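Protein NAGD (Escherichia coli, PDB 2C4N) is a magnesium-dependent nucleotide phosphatase of the HAD superfamily that probably removes phosphate from a broad range of ribo- and deoxyribonucleoside phosphates. Local coordinates at residues A[11-16]-A[197-202]; A[174-179]-A[204-209]; A[112-117]-A[138-143]. One frame throughout, in Å; residues are numbered along the deposited sequence.

Interaction 1 of 3, residues A[11-16]-A[197-202]. With MG (magnesium ion), chain B; PO4 (phosphate ion), chain D; PO4 (phosphate ion), chain C.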
ATOM      1  N   ASP A  11     -28.149  -6.585  -1.839  1.00 17.35           N
ATOM      2  CA  ASP A  11     -27.991  -6.104  -0.471  1.00 18.86           C
ATOM      3  C   ASP A  11     -27.944  -4.590  -0.308  1.00 18.11           C
ATOM      4  O   ASP A  11     -27.169  -3.908  -0.964  1.00 16.03           O
ATOM      5  CB  ASP A  11     -26.756  -6.761   0.146  1.00 19.27           C
ATOM      6  CG  ASP A  11     -26.908  -8.270   0.249  1.00 22.71           C
ATOM      7  OD1 ASP A  11     -27.835  -8.716   0.955  1.00 21.35           O
ATOM      8  OD2 ASP A  11     -26.121  -9.005  -0.383  1.00 26.59           O
ATOM      9  N   GLY A  12     -28.794  -4.071   0.575  1.00 16.73           N
ATOM     10  CA  GLY A  12     -28.841  -2.637   0.804  1.00 16.93           C
ATOM     11  C   GLY A  12     -29.724  -1.924  -0.203  1.00 16.75           C
ATOM     12  O   GLY A  12     -29.879  -0.705  -0.149  1.00 17.36           O
ATOM     13  N   VAL A  13     -30.305  -2.692  -1.121  1.00 15.67           N
ATOM     14  CA  VAL A  13     -31.172  -2.152  -2.162  1.00 15.68           C
ATOM     15  C   VAL A  13     -32.532  -2.857  -2.158  1.00 15.78           C
ATOM     16  O   VAL A  13     -33.578  -2.215  -2.052  1.00 15.46           O
ATOM     17  CB  VAL A  13     -30.532  -2.336  -3.560  1.00 15.84           C
ATOM     18  CG1 VAL A  13     -31.473  -1.809  -4.639  1.00 16.17           C
ATOM     19  CG2 VAL A  13     -29.182  -1.612  -3.618  1.00 16.56           C
ATOM     20  N   LEU A  14     -32.507  -4.182  -2.264  1.00 15.45           N
ATOM     21  CA  LEU A  14     -33.731  -4.973  -2.291  1.00 16.76           C
ATOM     22  C   LEU A  14     -33.920  -5.711  -0.976  1.00 17.40           C
ATOM     23  O   LEU A  14     -35.050  -5.950  -0.536  1.00 16.89           O
ATOM     24  CB  LEU A  14     -33.671  -5.985  -3.445  1.00 14.47           C
ATOM     25  CG  LEU A  14     -33.589  -5.381  -4.854  1.00 15.87           C
ATOM     26  CD1 LEU A  14     -33.441  -6.481  -5.900  1.00 14.26           C
ATOM     27  CD2 LEU A  14     -34.841  -4.566  -5.122  1.00 16.12           C
ATOM     28  N   MET A  15     -32.811  -6.080  -0.372  1.00 17.08           N
ATOM     29  CA  MET A  15     -32.803  -6.781   0.904  1.00 18.90           C
ATOM     30  C   MET A  15     -31.920  -6.140   1.974  1.00 21.11           C
ATOM     31  O   MET A  15     -30.853  -5.711   1.711  1.00 19.69           O
ATOM     32  CB  MET A  15     -32.375  -8.223   0.726  1.00 19.72           C
ATOM     33  CG  MET A  15     -33.187  -8.979  -0.234  1.00 23.70           C
ATOM     34  SD  MET A  15     -34.827  -9.377   0.270  1.00 24.67           S
ATOM     35  CE  MET A  15     -34.410 -10.558   1.254  1.00 24.78           C
ATOM     36  N   HIS A  16     -32.406  -6.151   3.203  1.00 19.87           N
ATOM     37  CA  HIS A  16     -31.570  -6.058   4.352  1.00 24.06           C
ATOM     38  C   HIS A  16     -31.506  -7.357   5.079  1.00 27.48           C
ATOM     39  O   HIS A  16     -32.383  -7.745   5.764  1.00 24.36           O
ATOM     40  CB  HIS A  16     -31.966  -4.953   5.296  1.00 28.62           C
ATOM     41  CG  HIS A  16     -31.811  -3.586   4.734  1.00 30.52           C
ATOM     42  ND1 HIS A  16     -32.851  -2.706   4.649  1.00 32.55           N
ATOM     43  CD2 HIS A  16     -30.741  -2.945   4.250  1.00 31.60           C
ATOM     44  CE1 HIS A  16     -32.429  -1.582   4.130  1.00 30.75           C
ATOM     45  NE2 HIS A  16     -31.153  -1.704   3.871  1.00 31.36           N
ATOM     46  N   VAL A 197     -29.455   0.351 -17.069  1.00 19.48           N
ATOM     47  CA  VAL A 197     -29.221   1.125 -15.865  1.00 17.60           C
ATOM     48  C   VAL A 197     -28.886   0.132 -14.768  1.00 16.88           C
ATOM     49  O   VAL A 197     -29.342  -1.012 -14.794  1.00 17.99           O
ATOM     50  CB  VAL A 197     -30.492   1.917 -15.442  1.00 22.52           C
ATOM     51  CG1 VAL A 197     -31.635   0.951 -15.142  1.00 20.65           C
ATOM     52  CG2 VAL A 197     -30.197   2.776 -14.217  1.00 21.17           C
ATOM     53  N   ILE A 198     -28.053   0.548 -13.829  1.00 17.20           N
ATOM     54  CA  ILE A 198     -27.742  -0.310 -12.703  1.00 17.03           C
ATOM     55  C   ILE A 198     -28.181   0.455 -11.470  1.00 15.02           C
ATOM     56  O   ILE A 198     -27.970   1.663 -11.378  1.00 17.51           O
ATOM     57  CB  ILE A 198     -26.231  -0.651 -12.594  1.00 15.57           C
ATOM     58  CG1 ILE A 198     -25.985  -1.438 -11.296  1.00 15.92           C
ATOM     59  CG2 ILE A 198     -25.385   0.620 -12.627  1.00 14.61           C
ATOM     60  CD1 ILE A 198     -24.615  -2.086 -11.224  1.00 16.34           C
ATOM     61  N   VAL A 199     -28.829  -0.241 -10.546  1.00 13.90           N
ATOM     62  CA  VAL A 199     -29.287   0.365  -9.303  1.00 14.81           C
ATOM     63  C   VAL A 199     -28.437  -0.240  -8.189  1.00 14.30           C
ATOM     64  O   VAL A 199     -28.311  -1.460  -8.096  1.00 13.92           O
ATOM     65  CB  VAL A 199     -30.778   0.037  -9.020  1.00 17.07           C
ATOM     66  CG1 VAL A 199     -31.221   0.702  -7.727  1.00 16.63           C
ATOM     67  CG2 VAL A 199     -31.651   0.501 -10.177  1.00 16.76           C
ATOM     68  N   GLY A 200     -27.839   0.607  -7.358  1.00 15.18           N
ATOM     69  CA  GLY A 200     -27.012   0.094  -6.277  1.00 15.39           C
ATOM     70  C   GLY A 200     -26.931   1.047  -5.106  1.00 14.58           C
ATOM     71  O   GLY A 200     -27.312   2.212  -5.225  1.00 16.72           O
ATOM     72  N   ASP A 201     -26.426   0.558  -3.976  1.00 13.05           N
ATOM     73  CA  ASP A 201     -26.313   1.377  -2.773  1.00 13.03           C
ATOM     74  C   ASP A 201     -24.877   1.758  -2.428  1.00 14.70           C
ATOM     75  O   ASP A 201     -24.653   2.573  -1.533  1.00 16.45           O
ATOM     76  CB  ASP A 201     -26.910   0.641  -1.576  1.00 14.18           C
ATOM     77  CG  ASP A 201     -26.152  -0.624  -1.249  1.00 16.10           C
ATOM     78  OD1 ASP A 201     -26.008  -1.452  -2.165  1.00 19.39           O
ATOM     79  OD2 ASP A 201     -25.700  -0.787  -0.093  1.00 16.20           O
ATOM     80  N   ASN A 202     -23.908   1.167  -3.123  1.00 16.41           N
ATOM     81  CA  ASN A 202     -22.504   1.456  -2.847  1.00 16.78           C
ATOM     82  C   ASN A 202     -21.820   2.223  -3.976  1.00 17.01           C
ATOM     83  O   ASN A 202     -21.566   1.677  -5.050  1.00 17.26           O
ATOM     84  CB  ASN A 202     -21.738   0.155  -2.596  1.00 18.57           C
ATOM     85  CG  ASN A 202     -20.387   0.394  -1.949  1.00 19.11           C
ATOM     86  OD1 ASN A 202     -19.776   1.444  -2.140  1.00 19.94           O
ATOM     87  ND2 ASN A 202     -19.914  -0.582  -1.184  1.00 20.92           N
TER
HETATM   88 MG    MG B1251     -25.226  -3.575  -1.980  1.00 22.83          MG
HETATM   89  P   PO4 D1253     -24.226  -7.054  -2.647  1.00 30.33           P
HETATM   90  O1  PO4 D1253     -25.472  -7.660  -3.180  1.00 31.58           O
HETATM   91  O2  PO4 D1253     -23.216  -6.960  -3.728  1.00 24.92           O
HETATM   92  O3  PO4 D1253     -24.515  -5.708  -2.126  1.00 26.21           O
HETATM   93  O4  PO4 D1253     -23.702  -7.900  -1.544  1.00 32.83           O
HETATM   94  P   PO4 C1252     -20.413  -4.745  -2.430  1.00 28.29           P
HETATM   95  O1  PO4 C1252     -21.201  -5.962  -2.114  1.00 27.84           O
HETATM   96  O2  PO4 C1252     -20.344  -3.876  -1.231  1.00 28.33           O
HETATM   97  O3  PO4 C1252     -19.042  -5.137  -2.835  1.00 26.29           O
HETATM   98  O4  PO4 C1252     -21.061  -4.008  -3.541  1.00 24.95           O
HETATM   99  O   HOH W   1     -24.265  -3.153   0.108  1.00 21.42           O
HETATM  100  O   HOH W   2     -23.420  -2.736  -3.164  1.00 20.05           O
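Asp201 holds CG between backbone N and carbonyl carbon (chi1 64°), a turn that brings OD1 to 3.0 Å from the carbonyl O of Asp11; the two acceptors sit this close because both bind magnesium. Val13, with CG1 anti to its N (chi1 178°), sets CG1 4.0 Å from CG1 of Val199, while CG2 comes to 3.5 Å from Asp201 OD1, placing a methyl beside the metal ligand. Gly12, between Asp11 and Val13, has no space for a side chain: a beta carbon there would lie 2.3 Å from Asp201 OD2. Asp11 O binds magnesium at 2.2 Å opposite water 2, and Asp201 OD1 binds opposite O3 of a phosphate ion; water 1 and Asp9 complete six ligands. Asp201 OD2 accepts from water 1 and Val224 N, which fixes the carboxylate's rotation. Asp11 N donates to O1 of the metal-bound phosphate at 3.2 Å, whereas the Asp11 side chain leaves the metal to pair with Arg55. With an alanine at Asp11, Arg55 would probably be left without its salt-bridge mate and that phosphate without the carboxylate beside it. Backbone metal binding with the carboxylate beside the phosphate fits the HAD aspartate proposed to act in proton transfer.

Interaction 2 of 3, residues A[174-179]-A[204-209]. With PO4 (phosphate ion), chain C; PO4 (phosphate ion), chain D.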
ATOM      1  N   VAL A 174     -13.307 -10.865  -9.961  1.00 17.36           N
ATOM      2  CA  VAL A 174     -14.371 -10.880 -10.956  1.00 18.64           C
ATOM      3  C   VAL A 174     -15.521  -9.933 -10.622  1.00 17.15           C
ATOM      4  O   VAL A 174     -16.100  -9.316 -11.514  1.00 17.31           O
ATOM      5  CB  VAL A 174     -14.932 -12.318 -11.127  1.00 17.65           C
ATOM      6  CG1 VAL A 174     -16.130 -12.313 -12.077  1.00 19.79           C
ATOM      7  CG2 VAL A 174     -13.839 -13.242 -11.662  1.00 18.55           C
ATOM      8  N   GLY A 175     -15.844  -9.812  -9.339  1.00 17.82           N
ATOM      9  CA  GLY A 175     -16.955  -8.960  -8.934  1.00 18.55           C
ATOM     10  C   GLY A 175     -16.702  -7.461  -8.911  1.00 19.10           C
ATOM     11  O   GLY A 175     -15.607  -6.999  -9.237  1.00 18.87           O
ATOM     12  N   LYS A 176     -17.730  -6.701  -8.529  1.00 16.23           N
ATOM     13  CA  LYS A 176     -17.630  -5.243  -8.437  1.00 16.80           C
ATOM     14  C   LYS A 176     -16.464  -4.922  -7.506  1.00 17.09           C
ATOM     15  O   LYS A 176     -16.197  -5.669  -6.566  1.00 17.58           O
ATOM     16  CB  LYS A 176     -18.918  -4.660  -7.841  1.00 16.98           C
ATOM     17  CG  LYS A 176     -20.181  -4.932  -8.637  1.00 17.35           C
ATOM     18  CD  LYS A 176     -21.419  -4.532  -7.836  1.00 16.52           C
ATOM     19  CE  LYS A 176     -21.679  -5.502  -6.683  1.00 17.47           C
ATOM     20  NZ  LYS A 176     -22.671  -4.960  -5.706  1.00 18.92           N
ATOM     21  N   PRO A 177     -15.779  -3.785  -7.716  1.00 18.35           N
ATOM     22  CA  PRO A 177     -15.970  -2.724  -8.711  1.00 18.52           C
ATOM     23  C   PRO A 177     -15.476  -3.009 -10.131  1.00 19.14           C
ATOM     24  O   PRO A 177     -15.514  -2.129 -10.990  1.00 18.47           O
ATOM     25  CB  PRO A 177     -15.247  -1.540  -8.084  1.00 19.21           C
ATOM     26  CG  PRO A 177     -14.081  -2.197  -7.417  1.00 18.46           C
ATOM     27  CD  PRO A 177     -14.718  -3.412  -6.757  1.00 17.89           C
ATOM     28  N   SER A 178     -15.020  -4.229 -10.382  1.00 17.85           N
ATOM     29  CA  SER A 178     -14.546  -4.584 -11.711  1.00 19.60           C
ATOM     30  C   SER A 178     -15.681  -4.426 -12.726  1.00 18.76           C
ATOM     31  O   SER A 178     -16.777  -4.952 -12.539  1.00 18.66           O
ATOM     32  CB  SER A 178     -14.040  -6.027 -11.719  1.00 36.95           C
ATOM     33  OG  SER A 178     -13.748  -6.449 -13.037  1.00 44.79           O
ATOM     34  N   PRO A 179     -15.432  -3.680 -13.810  1.00 21.22           N
ATOM     35  CA  PRO A 179     -16.463  -3.475 -14.834  1.00 21.16           C
ATOM     36  C   PRO A 179     -16.833  -4.760 -15.580  1.00 20.84           C
ATOM     37  O   PRO A 179     -17.929  -4.878 -16.128  1.00 20.34           O
ATOM     38  CB  PRO A 179     -15.824  -2.439 -15.761  1.00 20.72           C
ATOM     39  CG  PRO A 179     -14.889  -1.696 -14.854  1.00 21.46           C
ATOM     40  CD  PRO A 179     -14.272  -2.808 -14.053  1.00 19.93           C
ATOM     41  N   ARG A 204     -18.795   3.110  -4.328  1.00 19.23           N
ATOM     42  CA  ARG A 204     -17.503   2.537  -4.687  1.00 23.55           C
ATOM     43  C   ARG A 204     -17.524   1.181  -5.378  1.00 21.75           C
ATOM     44  O   ARG A 204     -16.475   0.679  -5.776  1.00 21.45           O
ATOM     45  CB  ARG A 204     -16.611   2.484  -3.443  1.00 36.88           C
ATOM     46  CG  ARG A 204     -16.370   3.867  -2.859  1.00 45.79           C
ATOM     47  CD  ARG A 204     -15.513   3.855  -1.603  1.00 53.79           C
ATOM     48  NE  ARG A 204     -15.449   5.191  -1.011  1.00 60.86           N
ATOM     49  CZ  ARG A 204     -14.773   6.215  -1.529  1.00 64.37           C
ATOM     50  NH1 ARG A 204     -14.084   6.066  -2.655  1.00 65.63           N
ATOM     51  NH2 ARG A 204     -14.806   7.401  -0.932  1.00 65.66           N
ATOM     52  N   THR A 205     -18.702   0.586  -5.527  1.00 20.52           N
ATOM     53  CA  THR A 205     -18.789  -0.709  -6.192  1.00 18.80           C
ATOM     54  C   THR A 205     -19.851  -0.734  -7.292  1.00 17.66           C
ATOM     55  O   THR A 205     -19.523  -0.872  -8.469  1.00 18.25           O
ATOM     56  CB  THR A 205     -19.042  -1.845  -5.171  1.00 19.17           C
ATOM     57  OG1 THR A 205     -20.294  -1.643  -4.511  1.00 18.82           O
ATOM     58  CG2 THR A 205     -17.927  -1.871  -4.116  1.00 19.60           C
ATOM     59  N   ASP A 206     -21.121  -0.590  -6.922  1.00 14.61           N
ATOM     60  CA  ASP A 206     -22.189  -0.600  -7.924  1.00 16.20           C
ATOM     61  C   ASP A 206     -22.062   0.567  -8.894  1.00 15.59           C
ATOM     62  O   ASP A 206     -22.064   0.391 -10.112  1.00 14.98           O
ATOM     63  CB  ASP A 206     -23.563  -0.502  -7.257  1.00 17.09           C
ATOM     64  CG  ASP A 206     -23.789  -1.576  -6.226  1.00 16.73           C
ATOM     65  OD1 ASP A 206     -23.805  -2.766  -6.607  1.00 16.30           O
ATOM     66  OD2 ASP A 206     -23.950  -1.221  -5.039  1.00 18.04           O
ATOM     67  N   ILE A 207     -21.945   1.767  -8.341  1.00 13.83           N
ATOM     68  CA  ILE A 207     -21.869   2.960  -9.162  1.00 16.01           C
ATOM     69  C   ILE A 207     -20.579   3.063  -9.967  1.00 15.79           C
ATOM     70  O   ILE A 207     -20.618   3.343 -11.166  1.00 17.07           O
ATOM     71  CB  ILE A 207     -22.060   4.218  -8.293  1.00 17.76           C
ATOM     72  CG1 ILE A 207     -23.269   4.018  -7.362  1.00 18.38           C
ATOM     73  CG2 ILE A 207     -22.283   5.435  -9.185  1.00 17.59           C
ATOM     74  CD1 ILE A 207     -24.589   3.721  -8.087  1.00 17.89           C
ATOM     75  N   LEU A 208     -19.445   2.816  -9.317  1.00 19.35           N
ATOM     76  CA  LEU A 208     -18.153   2.874  -9.993  1.00 20.96           C
ATOM     77  C   LEU A 208     -18.105   1.887 -11.162  1.00 19.94           C
ATOM     78  O   LEU A 208     -17.671   2.237 -12.262  1.00 19.74           O
ATOM     79  CB  LEU A 208     -17.020   2.572  -9.006  1.00 20.80           C
ATOM     80  CG  LEU A 208     -15.589   2.514  -9.561  1.00 21.31           C
ATOM     81  CD1 LEU A 208     -15.221   3.840 -10.209  1.00 22.42           C
ATOM     82  CD2 LEU A 208     -14.621   2.183  -8.436  1.00 22.86           C
ATOM     83  N   ALA A 209     -18.555   0.657 -10.929  1.00 20.19           N
ATOM     84  CA  ALA A 209     -18.550  -0.354 -11.984  1.00 18.93           C
ATOM     85  C   ALA A 209     -19.496   0.023 -13.118  1.00 18.69           C
ATOM     86  O   ALA A 209     -19.130  -0.046 -14.293  1.00 18.06           O
ATOM     87  CB  ALA A 209     -18.935  -1.712 -11.412  1.00 17.22           C
TER
HETATM   88  P   PO4 C1252     -20.413  -4.745  -2.430  1.00 28.29           P
HETATM   89  O1  PO4 C1252     -21.201  -5.962  -2.114  1.00 27.84           O
HETATM   90  O2  PO4 C1252     -20.344  -3.876  -1.231  1.00 28.33           O
HETATM   91  O3  PO4 C1252     -19.042  -5.137  -2.835  1.00 26.29           O
HETATM   92  O4  PO4 C1252     -21.061  -4.008  -3.541  1.00 24.95           O
HETATM   93  P   PO4 D1253     -24.226  -7.054  -2.647  1.00 30.33           P
HETATM   94  O1  PO4 D1253     -25.472  -7.660  -3.180  1.00 31.58           O
HETATM   95  O2  PO4 D1253     -23.216  -6.960  -3.728  1.00 24.92           O
HETATM   96  O3  PO4 D1253     -24.515  -5.708  -2.126  1.00 26.21           O
HETATM   97  O4  PO4 D1253     -23.702  -7.900  -1.544  1.00 32.83           O
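Lys176 lies against the helix at Thr205, CB to CB 3.9 Å, and then carries its chain across Asp206. A bend at chi3 (-72°) brings NZ to 2.6 Å from Asp206 OD1, a salt bridge made on the syn side but 32° out of the carboxylate plane. NZ also donates to O4 of one phosphate ion and O2 of the other, each at 2.9 Å, and forms a salt bridge with Asp9, so one ammonium group links carboxylates and both phosphates. Thr205 OG1 donates to that same O4 at 2.7 Å. These phosphate bonds are consistent with the substrate-binding role inferred for Lys176 and Thr205. Asp206 is held by a second bond, its OD2 accepting from Asn202 N. Pro177 follows a cis peptide; its CB approaches Arg204 O at 3.4 Å and Leu208 CD2 at 3.8 Å, and its carbonyl O rests 3.5 Å from Ala209 CB. Ser178 turns away from the helix, and its OG is hydrogen-bonded to Gln212 of the second subunit. Pro179 lies beside the backbone of Ala209. The loop thus leaves strand 172-173, runs alongside helix 203-212 and enters helix 180-189, whose Ile181 touches Lys176 and whose Ile182 touches Ala209.

Interaction 3 of 3, residues A[112-117]-A[138-143]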
ATOM      1  N   ASP A 112      -4.278 -25.181 -13.417  1.00 20.67           N
ATOM      2  CA  ASP A 112      -4.027 -24.049 -14.304  1.00 19.25           C
ATOM      3  C   ASP A 112      -4.396 -22.760 -13.572  1.00 18.61           C
ATOM      4  O   ASP A 112      -3.751 -21.726 -13.748  1.00 18.51           O
ATOM      5  CB  ASP A 112      -4.881 -24.155 -15.571  1.00 23.96           C
ATOM      6  CG  ASP A 112      -4.617 -25.426 -16.352  1.00 27.35           C
ATOM      7  OD1 ASP A 112      -3.447 -25.667 -16.716  1.00 26.91           O
ATOM      8  OD2 ASP A 112      -5.581 -26.179 -16.611  1.00 29.25           O
ATOM      9  N   PHE A 113      -5.448 -22.844 -12.761  1.00 18.09           N
ATOM     10  CA  PHE A 113      -5.952 -21.708 -11.994  1.00 17.37           C
ATOM     11  C   PHE A 113      -6.033 -21.984 -10.504  1.00 17.36           C
ATOM     12  O   PHE A 113      -6.153 -23.131 -10.074  1.00 17.48           O
ATOM     13  CB  PHE A 113      -7.389 -21.349 -12.395  1.00 17.69           C
ATOM     14  CG  PHE A 113      -7.583 -21.077 -13.846  1.00 18.23           C
ATOM     15  CD1 PHE A 113      -7.715 -22.126 -14.752  1.00 17.72           C
ATOM     16  CD2 PHE A 113      -7.667 -19.771 -14.306  1.00 19.16           C
ATOM     17  CE1 PHE A 113      -7.931 -21.873 -16.098  1.00 19.91           C
ATOM     18  CE2 PHE A 113      -7.883 -19.507 -15.653  1.00 19.48           C
ATOM     19  CZ  PHE A 113      -8.015 -20.566 -16.552  1.00 17.82           C
ATOM     20  N   VAL A 114      -5.990 -20.903  -9.731  1.00 15.95           N
ATOM     21  CA  VAL A 114      -6.181 -20.951  -8.287  1.00 14.96           C
ATOM     22  C   VAL A 114      -7.388 -20.026  -8.188  1.00 15.87           C
ATOM     23  O   VAL A 114      -7.312 -18.856  -8.570  1.00 15.35           O
ATOM     24  CB  VAL A 114      -5.004 -20.347  -7.493  1.00 15.11           C
ATOM     25  CG1 VAL A 114      -5.441 -20.070  -6.049  1.00 15.69           C
ATOM     26  CG2 VAL A 114      -3.829 -21.319  -7.487  1.00 14.67           C
ATOM     27  N   ILE A 115      -8.511 -20.555  -7.718  1.00 14.27           N
ATOM     28  CA  ILE A 115      -9.727 -19.769  -7.619  1.00 13.51           C
ATOM     29  C   ILE A 115     -10.145 -19.647  -6.167  1.00 13.11           C
ATOM     30  O   ILE A 115     -10.308 -20.649  -5.474  1.00 14.76           O
ATOM     31  CB  ILE A 115     -10.867 -20.429  -8.406  1.00 16.86           C
ATOM     32  CG1 ILE A 115     -10.410 -20.700  -9.843  1.00 17.64           C
ATOM     33  CG2 ILE A 115     -12.097 -19.539  -8.377  1.00 16.38           C
ATOM     34  CD1 ILE A 115     -11.364 -21.556 -10.633  1.00 22.31           C
ATOM     35  N   VAL A 116     -10.321 -18.413  -5.712  1.00 14.40           N
ATOM     36  CA  VAL A 116     -10.714 -18.174  -4.338  1.00 14.47           C
ATOM     37  C   VAL A 116     -12.091 -17.537  -4.254  1.00 13.64           C
ATOM     38  O   VAL A 116     -12.364 -16.519  -4.895  1.00 14.45           O
ATOM     39  CB  VAL A 116      -9.705 -17.247  -3.607  1.00 15.50           C
ATOM     40  CG1 VAL A 116     -10.103 -17.092  -2.137  1.00 15.60           C
ATOM     41  CG2 VAL A 116      -8.293 -17.812  -3.723  1.00 15.50           C
ATOM     42  N   GLY A 117     -12.962 -18.163  -3.473  1.00 12.61           N
ATOM     43  CA  GLY A 117     -14.301 -17.641  -3.265  1.00 14.76           C
ATOM     44  C   GLY A 117     -14.434 -17.453  -1.767  1.00 16.89           C
ATOM     45  O   GLY A 117     -13.703 -16.663  -1.173  1.00 16.92           O
ATOM     46  N   ALA A 138       0.347 -20.185 -11.409  1.00 20.48           N
ATOM     47  CA  ALA A 138      -1.060 -20.477 -11.652  1.00 19.37           C
ATOM     48  C   ALA A 138      -1.836 -19.175 -11.830  1.00 18.21           C
ATOM     49  O   ALA A 138      -1.508 -18.160 -11.208  1.00 17.86           O
ATOM     50  CB  ALA A 138      -1.629 -21.269 -10.488  1.00 17.97           C
ATOM     51  N   ARG A 139      -2.857 -19.192 -12.685  1.00 19.66           N
ATOM     52  CA  ARG A 139      -3.672 -17.999 -12.900  1.00 19.12           C
ATOM     53  C   ARG A 139      -4.546 -17.778 -11.658  1.00 18.08           C
ATOM     54  O   ARG A 139      -5.381 -18.617 -11.304  1.00 18.09           O
ATOM     55  CB  ARG A 139      -4.508 -18.170 -14.176  1.00 17.74           C
ATOM     56  CG  ARG A 139      -3.622 -18.269 -15.428  1.00 22.16           C
ATOM     57  CD  ARG A 139      -4.391 -18.698 -16.674  1.00 24.88           C
ATOM     58  NE  ARG A 139      -5.402 -17.724 -17.082  1.00 28.67           N
ATOM     59  CZ  ARG A 139      -6.139 -17.834 -18.186  1.00 30.13           C
ATOM     60  NH1 ARG A 139      -5.974 -18.876 -18.988  1.00 29.61           N
ATOM     61  NH2 ARG A 139      -7.040 -16.908 -18.484  1.00 29.94           N
ATOM     62  N   PHE A 140      -4.331 -16.637 -11.009  1.00 16.85           N
ATOM     63  CA  PHE A 140      -4.996 -16.251  -9.762  1.00 14.98           C
ATOM     64  C   PHE A 140      -6.303 -15.456  -9.968  1.00 14.19           C
ATOM     65  O   PHE A 140      -6.281 -14.291 -10.365  1.00 14.67           O
ATOM     66  CB  PHE A 140      -3.974 -15.444  -8.942  1.00 15.46           C
ATOM     67  CG  PHE A 140      -4.315 -15.277  -7.479  1.00 15.41           C
ATOM     68  CD1 PHE A 140      -5.304 -16.040  -6.859  1.00 15.18           C
ATOM     69  CD2 PHE A 140      -3.600 -14.360  -6.710  1.00 16.39           C
ATOM     70  CE1 PHE A 140      -5.576 -15.886  -5.491  1.00 19.33           C
ATOM     71  CE2 PHE A 140      -3.858 -14.196  -5.348  1.00 17.20           C
ATOM     72  CZ  PHE A 140      -4.847 -14.958  -4.734  1.00 17.12           C
ATOM     73  N   ILE A 141      -7.433 -16.105  -9.689  1.00 13.18           N
ATOM     74  CA  ILE A 141      -8.757 -15.497  -9.848  1.00 13.63           C
ATOM     75  C   ILE A 141      -9.516 -15.541  -8.524  1.00 13.34           C
ATOM     76  O   ILE A 141      -9.455 -16.537  -7.802  1.00 13.87           O
ATOM     77  CB  ILE A 141      -9.622 -16.276 -10.878  1.00 19.82           C
ATOM     78  CG1 ILE A 141      -8.809 -16.599 -12.134  1.00 22.48           C
ATOM     79  CG2 ILE A 141     -10.859 -15.469 -11.224  1.00 20.03           C
ATOM     80  CD1 ILE A 141      -8.347 -15.389 -12.901  1.00 22.78           C
ATOM     81  N   ALA A 142     -10.254 -14.476  -8.223  1.00 13.34           N
ATOM     82  CA  ALA A 142     -11.033 -14.413  -6.987  1.00 13.29           C
ATOM     83  C   ALA A 142     -12.426 -13.880  -7.308  1.00 13.32           C
ATOM     84  O   ALA A 142     -12.582 -13.010  -8.166  1.00 13.85           O
ATOM     85  CB  ALA A 142     -10.336 -13.512  -5.968  1.00 15.63           C
ATOM     86  N   THR A 143     -13.442 -14.389  -6.617  1.00 12.14           N
ATOM     87  CA  THR A 143     -14.813 -13.965  -6.885  1.00 13.52           C
ATOM     88  C   THR A 143     -15.140 -12.507  -6.568  1.00 12.37           C
ATOM     89  O   THR A 143     -15.774 -11.828  -7.372  1.00 14.12           O
ATOM     90  CB  THR A 143     -15.842 -14.879  -6.160  1.00 13.61           C
ATOM     91  OG1 THR A 143     -15.615 -14.853  -4.749  1.00 13.58           O
ATOM     92  CG2 THR A 143     -15.728 -16.307  -6.663  1.00 12.00           C
TER
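Val114, Val116 and Phe140 form the apolar centre of one face of a parallel strand pair, the two strands of a beta-alpha-beta unit made by strand 105-116, helix 124-135 and strand 139-142. The Phe140 ring has CG anti to its backbone N (chi1 -164°) and turns its edge to the neighbouring strand: Val116 CG2 meets CE1 at 3.8 Å, near the ring plane, and Val114 CG1 lies 4.1 Å from CD1. Toward the start of strand 139-142, Val114 CG2 packs on Ala138 CB at 3.7 Å. Helix 124-135 covers this face through Ala130, Phe133 and Val134, and helix 156-167 adds Ile163 against Phe140. On the reverse face, Phe113 CD2 approaches Ile141 CG1 at 4.0 Å, with Leu79 of helix 71-80 touching Phe113 and Ile115.

Between the two faces runs a five-bond backbone ladder, Arg139 N to Asp112 O at one end and Thr143 N to Val116 O at the other; in it Ile141 N reaches Val114 O at 3.0 Å in an almost straight bond. The strand directions differ by just 17°, in keeping with this regular pairing.

At the polar margin, Arg139 runs beside Phe113, both pointing the same way. Its NH2 is held by hydrogen bonds to Gln82 and to the carbonyl O of Pro234 of the second subunit, which fixes the guanidinium at the subunit boundary. Ring and guanidinium are inclined by 40°, and Phe113 CE2 lies over one guanidinium face, 3.4 Å from Arg139 NE.

In the fold
From the N terminus, the chain leaves strand 5-9 into 11-16, which waits until 197-202 to close interaction 1, a loop that contains the whole of interaction 3. The latter closes its short loop, which holds helix 124-135, between neighbouring strands of the four-stranded sheet. Next comes 174-179, which opens interaction 2 before interaction 1 has closed and meets 204-209 after it; these two therefore cross, with centres about 13 Å apart and both phosphates shared. Interactions 2 and 3 are in series yet joined, since Val174 N and Gly175 N probably hydrogen-bond to Ala142 O and Thr143 O respectively. The 174-179 loop thus links the four-stranded sheet to the six-stranded, metal-binding one.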